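PDB 2YHG: cellulose-binding protein from Saccharophagus degradans, which is of uncertain function but carries a nucleoside hydrolase-like domain, binds calcium, and probably takes part in polysaccharide binding and carbohydrate metabolism. Local coordinates for residues 272-277 and 295-300; 178-183 and 200-205; 153-158 and 187-192. All coordinates share one frame; numbering follows the deposited sequence.

Interaction 1 of 3, residues 272-277 and 295-300; sequences PSKQAG and YMYTEN
With CG beside the backbone N (chi1 -61°) and the chain extended beyond it, Lys274 runs across the ring of Tyr297, whose CG also lies beside its backbone N and brings one face of the ring against the lysine chain. Lys274 CG sits 3.6 Å from the ring centroid, 11° off the normal, a CH-pi contact; Lys274 CE goes on to the phenol end, 3.4 Å from Tyr297 OH. Gln275 and Met296 form a hydrogen-bonded pair of this two-stranded antiparallel sheet with its long connecting loop: Gln275 N gives to Met296 O at 2.9 Å, and Met296 N returns a bond to Gln275 O at 3.1 Å. The strand directions differ by 130°, a strong twist, and backbone bonds of Tyr297 with Tyr204 and Arg206 set the pair against strand 203-207, the edge of the parallel sheet. On the Gln275 face, the extended glutamine chain crosses Thr298 at about a right angle, laying Gln275 CD 3.4 Å from Thr298 CG2. Thr298 OG1 is bonded to Arg206 O. Gln275 NE2 donates to two waters, one also bonded to Ser273 OG and giving a proton to Thr298 O, the other donating to Glu299 O. Ala276 CB packs 3.8 Å from Tyr295 CE2.

Interaction 2 of 3, residues 178-183 and 200-205; sequences SKLRVY and PNLIYI
Arg181 and Ile203 lie side by side, pointing the same way from neighbouring parallel strands. From Arg181 CB, which is 4.0 Å from Ile203 O, the arginine passes to Arg181 CG, the atom that touches most closely, 3.7 Å from Ile203 CB. A bend at chi2 (97°) then turns the chain largely back along its own strand, toward Ser178. The result is that Ile203 CD1 lies 4.0 Å above the Arg181 guanidinium plane, over its centre. At the tip, NH1 donates to Ser178 O and Leu180 O; both acceptors lie close to the guanidinium plane, although the donor stands well above each carbonyl plane, and Arg181 NE is bonded to Ser260 OG. Three bonds from two nitrogens thus fix the rotation of the group while the isoleucine covers one face.

The parallel pairing follows from strand axes only 9° apart and from Val182, which uses both backbone polar atoms: Val182 N donates to Ile203 O at 3.0 Å, and Val182 O accepts from Ile205 N at 2.9 Å with an N-H...O angle of 174°. Beyond these bonds a water joins Leu180 O to Ile203 N. On the Val182 face, Val182 CG1 lies over the Tyr204 ring, 3.7 Å from Tyr204 CE2, and Val182 CG2 meets Leu202 CD2. On the other face Ile205 CG2 stands 4.1 Å from the centroid of the Tyr183 ring, a CH-pi contact.

These are the two strands of a right-handed beta-alpha-beta crossover through helix 190-198. Strand 180-185 also pairs with strand 146-150, and Tyr183 packs on helix 246-249. Strand 203-207 is the last parallel strand of the nucleoside hydrolase-like domain's six-stranded sheet, and its outer side bonds through Tyr204 to strand 295-298.

Interaction 3 of 3, residues 153-158 and 187-192; sequences GCNTIA and GQDNAG
Asp189 OD1 accepts from Cys154 N at 2.9 Å with an N-H...O angle of 170°, the straightest bond between the two segments. The amide comes from above the carboxylate plane, 46° out of it, while Gly192 N, 3.2 Å from Asp189 OD1, reaches that oxygen from the opposite face. Ala191 N adds a weak bond to OD1. Asp189 is the N-cap of helix 190-198, and its side chain therefore caps its own helix while binding the backbone at the start of another. The other carboxylate oxygen, OD2, takes a weak bond from Asn155 N, the first residue of helix 155-167, which follows Cys154 at its N-cap. With chi1 at 73°, the carboxylate lies between the backbone N and carbonyl carbon of Asp189, turned so that it faces both helix starts.

Outward from this group, Gly153 CA lies 3.4 Å from Asp189 OD2, and the absence of a side chain there lets the backbone come so near. Asn155 CB is 3.3 Å from Asp189 OD2, with the asparagine amide turned steeply against the carboxylate and directed to Gly118 O and Gly116 O. Ala191 CB rests against both Asn155 CB (3.5 Å) and Ala158 CB (3.7 Å), on the same side of helix 155-167. Cys154 CB lies 3.7 Å from Gly192 CA, and its sulfur is tied to Cys150, at the end of strand 146-150, by a disulfide. The Gln188 side chain is about 4 Å from the bound calcium ion and from the side chains of its ligands Asp36 and Asp244.

The touching residues are all buried, and the partners found for the carboxylate are backbone N-H groups, two of them through weak bonds. Sitting at the N-terminal ends of two helices, it would probably be stabilised as the anion by both helix dipoles.

In the fold
From the N terminus, segment 153-158 comes first, after strand 146-150, and its partner 187-192 closes a loop that holds most of helix 155-167, helix 170-178 and strand 180-185. Interaction 2 opens inside that loop and closes beyond it, after helix 190-198, so interactions 2 and 3 cross. Interaction 1 follows in series, its 272-277 and 295-300 segments closing a loop without helix or strand. Tyr204 connects all three: its OH, hydrogen-bonded to Asp184, packs on Gly192 and Cys154 of interaction 3, while its ring meets Met296 and its backbone O probably accepts from Tyr297 N, both of interaction 1. Together they link helix starts, the parallel sheet's edge and the antiparallel strand pair alongside it.

Interaction 1 of 3, residues 272-277 and 295-300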
loop_
_atom_site.group_PDB
_atom_site.type_symbol
_atom_site.label_atom_id
_atom_site.label_comp_id
_atom_site.label_asym_id
_atom_site.label_seq_id
_atom_site.Cartn_x
_atom_site.Cartn_y
_atom_site.Cartn_z
ATOM N N PRO A 272 7.183 9.212 9.971
ATOM C CA PRO A 272 8.075 10.374 9.936
ATOM C C PRO A 272 9.501 10.072 10.365
ATOM O O PRO A 272 10.378 10.905 10.138
ATOM C CB PRO A 272 7.400 11.351 10.891
ATOM C CG PRO A 272 6.634 10.495 11.823
ATOM C CD PRO A 272 6.114 9.371 10.973
ATOM N N SER A 273 9.737 8.952 11.057
ATOM C CA SER A 273 11.049 8.634 11.587
ATOM C C SER A 273 11.147 7.179 11.848
ATOM O O SER A 273 10.133 6.469 11.959
ATOM C CB SER A 273 11.316 9.395 12.887
ATOM O OG SER A 273 10.394 9.001 13.883
ATOM N N LYS A 274 12.380 6.711 11.948
ATOM C CA LYS A 274 12.665 5.410 12.519
ATOM C C LYS A 274 12.659 5.528 14.036
ATOM O O LYS A 274 13.125 6.518 14.593
ATOM C CB LYS A 274 14.039 4.903 12.090
ATOM C CG LYS A 274 14.220 4.726 10.622
ATOM C CD LYS A 274 15.575 4.157 10.287
ATOM C CE LYS A 274 15.944 4.344 8.822
ATOM N NZ LYS A 274 17.369 4.083 8.613
ATOM N N GLN A 275 12.137 4.499 14.682
ATOM C CA GLN A 275 12.176 4.375 16.116
ATOM C C GLN A 275 12.956 3.155 16.523
ATOM O O GLN A 275 13.057 2.184 15.749
ATOM C CB GLN A 275 10.761 4.312 16.725
ATOM C CG GLN A 275 9.894 5.509 16.393
ATOM C CD GLN A 275 8.605 5.498 17.155
ATOM O OE1 GLN A 275 8.470 4.783 18.158
ATOM N NE2 GLN A 275 7.647 6.308 16.715
ATOM N N ALA A 276 13.503 3.176 17.734
ATOM C CA ALA A 276 14.275 2.061 18.263
ATOM C C ALA A 276 13.380 1.060 18.980
ATOM O O ALA A 276 12.471 1.418 19.732
ATOM C CB ALA A 276 15.334 2.578 19.260
ATOM N N GLY A 277 13.647 -0.222 18.773
ATOM C CA GLY A 277 13.053 -1.261 19.560
ATOM C C GLY A 277 11.560 -1.408 19.414
ATOM O O GLY A 277 10.877 -1.836 20.337
ATOM N N TYR A 295 16.268 -0.451 14.402
ATOM C CA TYR A 295 15.393 0.647 14.029
ATOM C C TYR A 295 14.417 0.199 12.955
ATOM O O TYR A 295 14.775 -0.607 12.082
ATOM C CB TYR A 295 16.211 1.838 13.512
ATOM C CG TYR A 295 16.946 2.544 14.616
ATOM C CD1 TYR A 295 18.175 2.111 15.057
ATOM C CD2 TYR A 295 16.362 3.627 15.264
ATOM C CE1 TYR A 295 18.817 2.728 16.131
ATOM C CE2 TYR A 295 16.985 4.254 16.318
ATOM C CZ TYR A 295 18.204 3.791 16.761
ATOM O OH TYR A 295 18.819 4.431 17.823
ATOM N N MET A 296 13.215 0.757 12.984
ATOM C CA MET A 296 12.177 0.521 12.004
ATOM C C MET A 296 11.401 1.796 11.839
ATOM O O MET A 296 11.135 2.493 12.816
ATOM C CB MET A 296 11.191 -0.595 12.458
ATOM C CG MET A 296 11.858 -1.952 12.594
ATOM S SD MET A 296 10.734 -3.118 13.388
ATOM C CE MET A 296 11.681 -4.627 13.169
ATOM N N TYR A 297 10.974 2.115 10.614
ATOM C CA TYR A 297 10.007 3.170 10.421
ATOM C C TYR A 297 8.695 2.749 11.047
ATOM O O TYR A 297 8.267 1.606 10.905
ATOM C CB TYR A 297 9.809 3.469 8.950
ATOM C CG TYR A 297 10.956 4.213 8.327
ATOM C CD1 TYR A 297 11.185 5.548 8.580
ATOM C CD2 TYR A 297 11.849 3.570 7.485
ATOM C CE1 TYR A 297 12.245 6.231 7.976
ATOM C CE2 TYR A 297 12.924 4.236 6.908
ATOM C CZ TYR A 297 13.115 5.555 7.153
ATOM O OH TYR A 297 14.187 6.222 6.590
ATOM N N THR A 298 8.014 3.682 11.718
ATOM C CA THR A 298 6.729 3.408 12.277
ATOM C C THR A 298 6.014 4.758 12.423
ATOM O O THR A 298 6.615 5.809 12.259
ATOM C CB THR A 298 6.839 2.622 13.601
ATOM O OG1 THR A 298 5.558 2.080 13.970
ATOM C CG2 THR A 298 7.402 3.492 14.723
ATOM N N GLU A 299 4.732 4.733 12.700
ATOM C CA GLU A 299 3.973 5.967 12.825
ATOM C C GLU A 299 4.406 6.749 14.041
ATOM O O GLU A 299 4.850 6.194 15.061
ATOM C CB GLU A 299 2.462 5.652 12.946
ATOM C CG GLU A 299 1.886 4.814 11.819
ATOM C CD GLU A 299 1.863 3.315 12.113
ATOM O OE1 GLU A 299 2.694 2.800 12.907
ATOM O OE2 GLU A 299 0.985 2.618 11.555
ATOM N N ASN A 300 4.187 8.051 13.990
ATOM C CA ASN A 300 4.202 8.869 15.181
ATOM C C ASN A 300 2.906 9.649 15.170
ATOM O O ASN A 300 2.867 10.839 14.919
ATOM C CB ASN A 300 5.432 9.760 15.247
ATOM C CG ASN A 300 5.656 10.320 16.624
ATOM O OD1 ASN A 300 4.868 10.104 17.529
ATOM N ND2 ASN A 300 6.722 11.091 16.785
HETATM O O HOH W 1 7.954 7.562 14.078
HETATM O O HOH W 2 8.928 11.482 14.678
HETATM O O HOH W 3 5.074 6.458 18.105
#

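Interaction 2 of 3, residues 178-183 and 200-205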
loop_
_atom_site.group_PDB
_atom_site.type_symbol
_atom_site.label_atom_id
_atom_site.label_comp_id
_atom_site.label_asym_id
_atom_site.label_seq_id
_atom_site.Cartn_x
_atom_site.Cartn_y
_atom_site.Cartn_z
ATOM N N SER A 178 18.906 -2.851 -1.915
ATOM C CA SER A 178 18.541 -1.530 -2.381
ATOM C C SER A 178 17.259 -1.499 -3.203
ATOM O O SER A 178 16.624 -0.452 -3.328
ATOM C CB SER A 178 19.677 -0.918 -3.200
ATOM O OG SER A 178 19.767 -1.443 -4.507
ATOM N N LYS A 179 16.896 -2.649 -3.781
ATOM C CA LYS A 179 15.732 -2.750 -4.629
ATOM C C LYS A 179 14.478 -3.285 -3.916
ATOM O O LYS A 179 13.425 -3.335 -4.512
ATOM C CB LYS A 179 16.052 -3.659 -5.801
ATOM C CG LYS A 179 17.085 -3.068 -6.724
ATOM C CD LYS A 179 17.464 -3.951 -7.872
ATOM C CE LYS A 179 18.102 -5.230 -7.385
ATOM N NZ LYS A 179 18.696 -6.020 -8.499
ATOM N N LEU A 180 14.614 -3.623 -2.643
ATOM C CA LEU A 180 13.539 -4.190 -1.822
ATOM C C LEU A 180 13.022 -3.120 -0.860
ATOM O O LEU A 180 13.764 -2.228 -0.455
ATOM C CB LEU A 180 14.104 -5.382 -1.061
ATOM C CG LEU A 180 13.141 -6.236 -0.230
ATOM C CD1 LEU A 180 12.032 -6.840 -1.057
ATOM C CD2 LEU A 180 13.949 -7.290 0.499
ATOM N N ARG A 181 11.759 -3.266 -0.447
ATOM C CA ARG A 181 11.192 -2.531 0.676
ATOM C C ARG A 181 10.279 -3.493 1.410
ATOM O O ARG A 181 9.675 -4.361 0.767
ATOM C CB ARG A 181 10.393 -1.306 0.293
ATOM C CG ARG A 181 11.214 -0.140 -0.258
ATOM C CD ARG A 181 11.165 -0.180 -1.762
ATOM N NE ARG A 181 11.862 1.014 -2.332
ATOM C CZ ARG A 181 13.166 1.076 -2.586
ATOM N NH1 ARG A 181 13.968 0.067 -2.336
ATOM N NH2 ARG A 181 13.618 2.106 -3.269
ATOM N N VAL A 182 10.191 -3.355 2.725
ATOM C CA VAL A 182 9.317 -4.205 3.515
ATOM C C VAL A 182 8.279 -3.360 4.233
ATOM O O VAL A 182 8.609 -2.364 4.887
ATOM C CB VAL A 182 10.126 -5.041 4.540
ATOM C CG1 VAL A 182 9.200 -5.846 5.461
ATOM C CG2 VAL A 182 11.098 -5.980 3.808
ATOM N N TYR A 183 7.020 -3.817 4.149
ATOM C CA TYR A 183 5.924 -3.255 4.956
ATOM C C TYR A 183 5.407 -4.399 5.824
ATOM O O TYR A 183 4.779 -5.328 5.334
ATOM C CB TYR A 183 4.814 -2.670 4.060
ATOM C CG TYR A 183 3.844 -1.776 4.787
ATOM C CD1 TYR A 183 3.043 -2.254 5.816
ATOM C CD2 TYR A 183 3.682 -0.453 4.431
ATOM C CE1 TYR A 183 2.110 -1.441 6.423
ATOM C CE2 TYR A 183 2.739 0.385 5.057
ATOM C CZ TYR A 183 1.957 -0.133 6.061
ATOM O OH TYR A 183 0.986 0.601 6.714
ATOM N N PRO A 200 20.404 -2.700 7.884
ATOM C CA PRO A 200 19.889 -1.380 8.223
ATOM C C PRO A 200 19.632 -0.491 7.005
ATOM O O PRO A 200 18.931 0.501 7.133
ATOM C CB PRO A 200 20.980 -0.785 9.119
ATOM C CG PRO A 200 22.198 -1.568 8.802
ATOM C CD PRO A 200 21.722 -2.933 8.500
ATOM N N ASN A 201 20.184 -0.817 5.843
ATOM C CA ASN A 201 19.862 -0.043 4.649
ATOM C C ASN A 201 18.590 -0.469 3.956
ATOM O O ASN A 201 18.178 0.163 2.989
ATOM C CB ASN A 201 21.003 -0.067 3.625
ATOM C CG ASN A 201 22.289 0.548 4.144
ATOM O OD1 ASN A 201 22.181 1.599 4.955
ATOM N ND2 ASN A 201 23.376 0.078 3.794
ATOM N N LEU A 202 17.945 -1.523 4.418
ATOM C CA LEU A 202 16.656 -1.934 3.900
ATOM C C LEU A 202 15.571 -1.004 4.410
ATOM O O LEU A 202 15.423 -0.853 5.621
ATOM C CB LEU A 202 16.376 -3.362 4.352
ATOM C CG LEU A 202 15.040 -3.973 3.992
ATOM C CD1 LEU A 202 14.809 -4.019 2.489
ATOM C CD2 LEU A 202 14.929 -5.337 4.620
ATOM N N ILE A 203 14.779 -0.394 3.529
ATOM C CA ILE A 203 13.628 0.386 3.953
ATOM C C ILE A 203 12.617 -0.571 4.561
ATOM O O ILE A 203 12.153 -1.488 3.907
ATOM C CB ILE A 203 13.011 1.159 2.762
ATOM C CG1 ILE A 203 14.009 2.203 2.252
ATOM C CG2 ILE A 203 11.696 1.800 3.174
ATOM C CD1 ILE A 203 13.598 2.839 0.933
ATOM N N TYR A 204 12.296 -0.354 5.828
ATOM C CA TYR A 204 11.517 -1.308 6.633
ATOM C C TYR A 204 10.535 -0.515 7.493
ATOM O O TYR A 204 10.952 0.289 8.320
ATOM C CB TYR A 204 12.449 -2.155 7.513
ATOM C CG TYR A 204 11.776 -3.287 8.208
ATOM C CD1 TYR A 204 10.847 -3.071 9.213
ATOM C CD2 TYR A 204 12.063 -4.591 7.871
ATOM C CE1 TYR A 204 10.197 -4.131 9.820
ATOM C CE2 TYR A 204 11.412 -5.649 8.466
ATOM C CZ TYR A 204 10.482 -5.426 9.441
ATOM O OH TYR A 204 9.869 -6.506 10.026
ATOM N N ILE A 205 9.256 -0.752 7.261
ATOM C CA ILE A 205 8.168 -0.197 8.049
ATOM C C ILE A 205 7.561 -1.281 8.911
ATOM O O ILE A 205 7.232 -2.357 8.404
ATOM C CB ILE A 205 7.045 0.341 7.100
ATOM C CG1 ILE A 205 7.540 1.524 6.276
ATOM C CG2 ILE A 205 5.785 0.668 7.896
ATOM C CD1 ILE A 205 6.640 1.870 5.123
HETATM O O HOH W 4 15.672 -0.714 0.737
#

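Interaction 3 of 3, residues 153-158 and 187-192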
loop_
_atom_site.group_PDB
_atom_site.type_symbol
_atom_site.label_atom_id
_atom_site.label_comp_id
_atom_site.label_asym_id
_atom_site.label_seq_id
_atom_site.Cartn_x
_atom_site.Cartn_y
_atom_site.Cartn_z
ATOM N N GLY A 153 4.014 -13.086 9.650
ATOM C CA GLY A 153 5.431 -12.872 9.842
ATOM C C GLY A 153 6.141 -12.435 8.561
ATOM O O GLY A 153 5.540 -12.346 7.492
ATOM N N CYS A 154 7.429 -12.133 8.694
ATOM C CA CYS A 154 8.249 -11.751 7.546
ATOM C C CYS A 154 9.226 -12.841 7.129
ATOM O O CYS A 154 10.097 -12.572 6.269
ATOM C CB CYS A 154 9.021 -10.462 7.795
ATOM S SG CYS A 154 8.059 -8.976 8.169
ATOM N N ASN A 155 9.133 -14.068 7.658
ATOM C CA ASN A 155 10.194 -15.005 7.425
ATOM C C ASN A 155 10.371 -15.484 5.994
ATOM O O ASN A 155 11.449 -16.002 5.679
ATOM C CB ASN A 155 10.206 -16.161 8.412
ATOM C CG ASN A 155 9.128 -17.204 8.185
ATOM O OD1 ASN A 155 8.170 -17.020 7.432
ATOM N ND2 ASN A 155 9.298 -18.341 8.830
ATOM N N THR A 156 9.386 -15.357 5.115
ATOM C CA THR A 156 9.611 -15.712 3.708
ATOM C C THR A 156 10.524 -14.700 3.050
ATOM O O THR A 156 11.365 -15.035 2.203
ATOM C CB THR A 156 8.292 -15.871 2.947
ATOM O OG1 THR A 156 7.418 -16.785 3.634
ATOM C CG2 THR A 156 8.528 -16.402 1.564
ATOM N N ILE A 157 10.396 -13.438 3.439
ATOM C CA ILE A 157 11.301 -12.381 3.004
ATOM C C ILE A 157 12.695 -12.656 3.602
ATOM O O ILE A 157 13.721 -12.537 2.900
ATOM C CB ILE A 157 10.797 -10.997 3.407
ATOM C CG1 ILE A 157 9.355 -10.756 2.959
ATOM C CG2 ILE A 157 11.727 -9.930 2.817
ATOM C CD1 ILE A 157 8.700 -9.512 3.543
ATOM N N ALA A 158 12.744 -13.006 4.885
ATOM C CA ALA A 158 14.036 -13.293 5.528
ATOM C C ALA A 158 14.728 -14.489 4.844
ATOM O O ALA A 158 15.943 -14.435 4.672
ATOM C CB ALA A 158 13.861 -13.532 7.003
ATOM N N GLY A 187 4.409 -6.615 13.420
ATOM C CA GLY A 187 5.469 -7.472 13.937
ATOM C C GLY A 187 4.912 -8.760 14.456
ATOM O O GLY A 187 4.352 -8.864 15.559
ATOM N N GLN A 188 4.978 -9.792 13.609
ATOM C CA GLN A 188 4.361 -11.061 13.896
ATOM C C GLN A 188 5.327 -12.228 13.745
ATOM O O GLN A 188 4.918 -13.375 13.864
ATOM C CB GLN A 188 3.110 -11.274 13.057
ATOM C CG GLN A 188 2.054 -10.209 13.326
ATOM C CD GLN A 188 0.900 -10.358 12.380
ATOM O OE1 GLN A 188 0.205 -11.369 12.424
ATOM N NE2 GLN A 188 0.683 -9.388 11.510
ATOM N N ASP A 189 6.604 -11.950 13.552
ATOM C CA ASP A 189 7.628 -12.926 13.818
ATOM C C ASP A 189 8.933 -12.220 14.061
ATOM O O ASP A 189 9.097 -11.021 13.835
ATOM C CB ASP A 189 7.721 -14.054 12.772
ATOM C CG ASP A 189 8.305 -13.670 11.420
ATOM O OD1 ASP A 189 8.786 -12.531 11.244
ATOM O OD2 ASP A 189 8.268 -14.561 10.527
ATOM N N ASN A 190 9.912 -12.992 14.541
ATOM C CA ASN A 190 11.241 -12.485 14.852
ATOM C C ASN A 190 12.099 -12.300 13.600
ATOM O O ASN A 190 13.158 -11.686 13.669
ATOM C CB ASN A 190 11.909 -13.408 15.880
ATOM C CG ASN A 190 11.927 -14.841 15.436
ATOM O OD1 ASN A 190 12.430 -15.126 14.346
ATOM N ND2 ASN A 190 11.479 -15.755 16.305
ATOM N N ALA A 191 11.637 -12.774 12.439
ATOM C CA ALA A 191 12.392 -12.674 11.199
ATOM C C ALA A 191 12.364 -11.267 10.634
ATOM O O ALA A 191 13.339 -10.820 10.042
ATOM C CB ALA A 191 11.893 -13.684 10.182
ATOM N N GLY A 192 11.259 -10.551 10.803
ATOM C CA GLY A 192 11.254 -9.143 10.425
ATOM C C GLY A 192 12.266 -8.369 11.225
ATOM O O GLY A 192 12.985 -7.519 10.702
#